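Local coordinates for uncharacterized protein aq_328 (Aquifex aeolicus, PDB 1R4V) that is of unknown function but adopts an ancestral histone fold and may, like its family, take part in protein heterodimerization, at residues Val106-Pro117 / Tyr131-Leu139. Residues are numbered along the deposited sequence; the frame is centred on the assembly and turned at random.
Sequences VDELLEYIAFIP and YRNIMGGLL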
# COMPACT_ATOMS: atom_id res chain seq x y z
N VAL A 106 -9.52 -0.01 -3.18
CA VAL A 106 -8.53 0.76 -2.40
C VAL A 106 -9.17 1.62 -1.33
O VAL A 106 -8.67 1.66 -0.21
CB VAL A 106 -7.57 1.56 -3.31
CG1 VAL A 106 -6.61 2.40 -2.49
CG2 VAL A 106 -6.75 0.62 -4.19
N ASP A 107 -10.30 2.25 -1.62
CA ASP A 107 -10.98 3.08 -0.63
C ASP A 107 -11.47 2.28 0.56
O ASP A 107 -11.36 2.75 1.69
CB ASP A 107 -12.14 3.85 -1.25
CG ASP A 107 -11.65 4.89 -2.23
OD1 ASP A 107 -12.22 4.99 -3.34
OD2 ASP A 107 -10.68 5.64 -1.97
N GLU A 108 -11.99 1.08 0.31
CA GLU A 108 -12.43 0.22 1.38
C GLU A 108 -11.22 -0.35 2.11
O GLU A 108 -11.23 -0.51 3.33
CB GLU A 108 -13.34 -0.91 0.86
CG GLU A 108 -14.54 -0.43 0.05
CD GLU A 108 -14.31 -0.35 -1.47
OE1 GLU A 108 -13.35 0.32 -1.93
OE2 GLU A 108 -15.12 -0.96 -2.21
N LEU A 109 -10.16 -0.67 1.37
CA LEU A 109 -9.00 -1.30 1.98
C LEU A 109 -8.27 -0.30 2.89
O LEU A 109 -7.71 -0.66 3.93
CB LEU A 109 -8.07 -1.84 0.89
CG LEU A 109 -8.65 -2.98 0.04
CD1 LEU A 109 -7.70 -3.18 -1.13
CD2 LEU A 109 -8.85 -4.22 0.89
N LEU A 110 -8.29 0.96 2.49
CA LEU A 110 -7.69 2.03 3.29
C LEU A 110 -8.36 2.09 4.67
O LEU A 110 -7.69 2.14 5.69
CB LEU A 110 -7.84 3.38 2.59
CG LEU A 110 -6.69 4.39 2.69
CD1 LEU A 110 -7.29 5.76 2.58
CD2 LEU A 110 -5.77 4.27 3.93
N GLU A 111 -9.69 2.08 4.70
CA GLU A 111 -10.43 2.08 5.96
C GLU A 111 -10.16 0.81 6.76
O GLU A 111 -10.00 0.85 7.97
CB GLU A 111 -11.93 2.26 5.76
CG GLU A 111 -12.60 2.82 7.01
CD GLU A 111 -14.06 3.20 6.81
OE1 GLU A 111 -14.54 4.15 7.49
OE2 GLU A 111 -14.74 2.54 5.98
N TYR A 112 -10.11 -0.31 6.06
CA TYR A 112 -9.81 -1.58 6.70
C TYR A 112 -8.47 -1.61 7.43
O TYR A 112 -8.42 -2.10 8.55
CB TYR A 112 -9.81 -2.69 5.66
CG TYR A 112 -9.58 -4.03 6.30
CD1 TYR A 112 -10.63 -4.70 6.89
CD2 TYR A 112 -8.31 -4.62 6.32
CE1 TYR A 112 -10.47 -5.92 7.47
CE2 TYR A 112 -8.12 -5.88 6.91
CZ TYR A 112 -9.22 -6.51 7.48
OH TYR A 112 -9.18 -7.73 8.09
N ILE A 113 -7.39 -1.10 6.83
CA ILE A 113 -6.10 -1.17 7.53
C ILE A 113 -5.98 -0.26 8.75
O ILE A 113 -5.09 -0.47 9.58
CB ILE A 113 -4.91 -0.99 6.57
CG1 ILE A 113 -4.92 0.36 5.87
CG2 ILE A 113 -4.89 -2.17 5.60
CD1 ILE A 113 -3.59 0.80 5.28
N ALA A 114 -6.88 0.72 8.89
CA ALA A 114 -6.94 1.60 10.05
C ALA A 114 -5.54 2.20 10.29
O ALA A 114 -4.95 2.05 11.37
CB ALA A 114 -7.44 0.86 11.27
N PHE A 115 -5.04 2.87 9.26
CA PHE A 115 -3.67 3.38 9.26
C PHE A 115 -3.50 4.56 10.22
O PHE A 115 -4.32 5.47 10.23
CB PHE A 115 -3.29 3.79 7.84
CG PHE A 115 -1.93 4.40 7.74
CD1 PHE A 115 -1.76 5.72 7.35
CD2 PHE A 115 -0.81 3.65 8.05
CE1 PHE A 115 -0.49 6.27 7.27
CE2 PHE A 115 0.47 4.19 7.96
CZ PHE A 115 0.62 5.52 7.58
N ILE A 116 -2.44 4.52 11.02
CA ILE A 116 -2.06 5.59 11.94
C ILE A 116 -0.59 5.86 11.66
O ILE A 116 0.27 5.04 11.96
CB ILE A 116 -2.26 5.15 13.40
CG1 ILE A 116 -3.74 4.83 13.64
CG2 ILE A 116 -1.75 6.22 14.38
CD1 ILE A 116 -4.00 3.99 14.86
N PRO A 117 -0.25 6.99 11.05
CA PRO A 117 1.16 7.23 10.78
C PRO A 117 1.93 7.41 12.09
O PRO A 117 1.38 7.93 13.06
CB PRO A 117 1.14 8.50 9.93
CG PRO A 117 -0.14 9.13 10.20
CD PRO A 117 -1.11 8.07 10.55
N TYR A 131 -3.96 9.60 0.16
CA TYR A 131 -3.69 8.29 0.73
C TYR A 131 -4.16 7.17 -0.18
O TYR A 131 -3.57 6.10 -0.20
CB TYR A 131 -4.36 8.15 2.09
CG TYR A 131 -3.64 8.69 3.28
CD1 TYR A 131 -2.50 9.50 3.18
CD2 TYR A 131 -4.11 8.37 4.55
CE1 TYR A 131 -1.86 9.99 4.32
CE2 TYR A 131 -3.46 8.84 5.70
CZ TYR A 131 -2.34 9.64 5.58
OH TYR A 131 -1.77 10.07 6.74
N ARG A 132 -5.26 7.38 -0.91
CA ARG A 132 -5.72 6.32 -1.81
C ARG A 132 -4.72 6.05 -2.94
O ARG A 132 -4.51 4.91 -3.34
CB ARG A 132 -7.13 6.62 -2.32
CG ARG A 132 -7.26 7.83 -3.24
CD ARG A 132 -8.72 8.09 -3.66
NE ARG A 132 -9.33 6.83 -4.06
CZ ARG A 132 -9.09 6.21 -5.21
NH1 ARG A 132 -9.71 5.06 -5.44
NH2 ARG A 132 -8.27 6.72 -6.13
N ASN A 133 -4.09 7.10 -3.46
CA ASN A 133 -3.09 6.96 -4.51
C ASN A 133 -1.82 6.31 -3.97
O ASN A 133 -1.24 5.48 -4.62
CB ASN A 133 -2.80 8.29 -5.18
CG ASN A 133 -4.03 8.81 -5.89
OD1 ASN A 133 -4.78 8.03 -6.49
ND2 ASN A 133 -4.26 10.11 -5.79
N ILE A 134 -1.41 6.69 -2.77
CA ILE A 134 -0.22 6.08 -2.16
C ILE A 134 -0.44 4.60 -1.92
O ILE A 134 0.43 3.78 -2.25
CB ILE A 134 0.12 6.81 -0.86
CG1 ILE A 134 0.53 8.25 -1.19
CG2 ILE A 134 1.23 6.08 -0.12
CD1 ILE A 134 0.68 9.16 0.02
N MSE A 135 -1.59 4.24 -1.36
CA MSE A 135 -1.89 2.85 -1.07
C MSE A 135 -2.04 2.05 -2.34
O MSE A 135 -1.59 0.92 -2.41
CB MSE A 135 -3.15 2.70 -0.23
CG MSE A 135 -2.98 1.44 0.65
SE MSE A 135 -4.68 0.97 1.31
CE MSE A 135 -4.49 -1.02 1.67
N GLY A 136 -2.70 2.61 -3.34
CA GLY A 136 -2.81 1.98 -4.64
C GLY A 136 -1.47 1.71 -5.28
O GLY A 136 -1.28 0.62 -5.81
N GLY A 137 -0.54 2.65 -5.20
CA GLY A 137 0.85 2.45 -5.62
C GLY A 137 1.59 1.38 -4.84
O GLY A 137 2.36 0.59 -5.41
N LEU A 138 1.38 1.34 -3.54
CA LEU A 138 1.97 0.31 -2.68
C LEU A 138 1.41 -1.07 -3.02
O LEU A 138 2.13 -2.05 -2.99
CB LEU A 138 1.76 0.63 -1.20
CG LEU A 138 2.61 1.77 -0.64
CD1 LEU A 138 2.08 2.15 0.72
CD2 LEU A 138 4.11 1.41 -0.62
N LEU A 139 0.14 -1.15 -3.38
CA LEU A 139 -0.46 -2.42 -3.79
C LEU A 139 0.14 -2.91 -5.10
O LEU A 139 0.49 -4.09 -5.20
CB LEU A 139 -1.98 -2.29 -3.85
CG LEU A 139 -2.69 -2.34 -2.51
CD1 LEU A 139 -4.09 -1.79 -2.73
CD2 LEU A 139 -2.76 -3.76 -1.95
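In the histone fold of aq_328, the short helix 106-113 lies across the start of the long helix 131-149, with V106 and selenomethionine M135 each serving as a knob in a hole of the other helix. The axes of segments 106-113 and 131-139 cross at 93° and approach to 9.6 Å. V106 sits among R132, M135, G136 and L139. With CG1 anti to the backbone N (chi1 177°), that methyl rests 3.4 Å from R132 O, next to the side-chain-less G136, while V106 CG2 lies 3.9 Å from L139 CD1 as the two side chains pass each other in opposite directions. In return, M135, extended beyond CG, inserts among V106, L109, L110 and I113: its SE lies 3.8 Å from L110 CA, and its CE packs against L109 CB and meets I113 CD1 tip to tip. L53 and V56 of helix 46-62 also touch M135.

At the outer side of the crossing, where D107 is exposed, R132 grips D107 side-on. R132 NE donates to D107 OD2 at 2.8 Å, with the acceptor on the syn side of the carboxylate and in the guanidinium plane; R132 NH1 reaches D107 OD1 at 3.3 Å from above the carboxylate plane, the carboxylate and guanidinium planes being 50° apart. Replacing R132 with a leucine would probably leave the D107 carboxylate without its charge mate and free to turn.

Beyond the helix, the chain brings F115 back onto Y131, the edge of the F115 ring facing Y131 in an offset edge-to-face pair (CD1 of F115 to CE2 of Y131, 3.9 Å). P117 CG touches Y131 OH, and F60 packs against both rings. L110 CD1 packs on Y131 CB, the two side chains crossing at about a right angle. A short helix packed across a longer one is consistent with the histone fold, in which short helices flank a long central one.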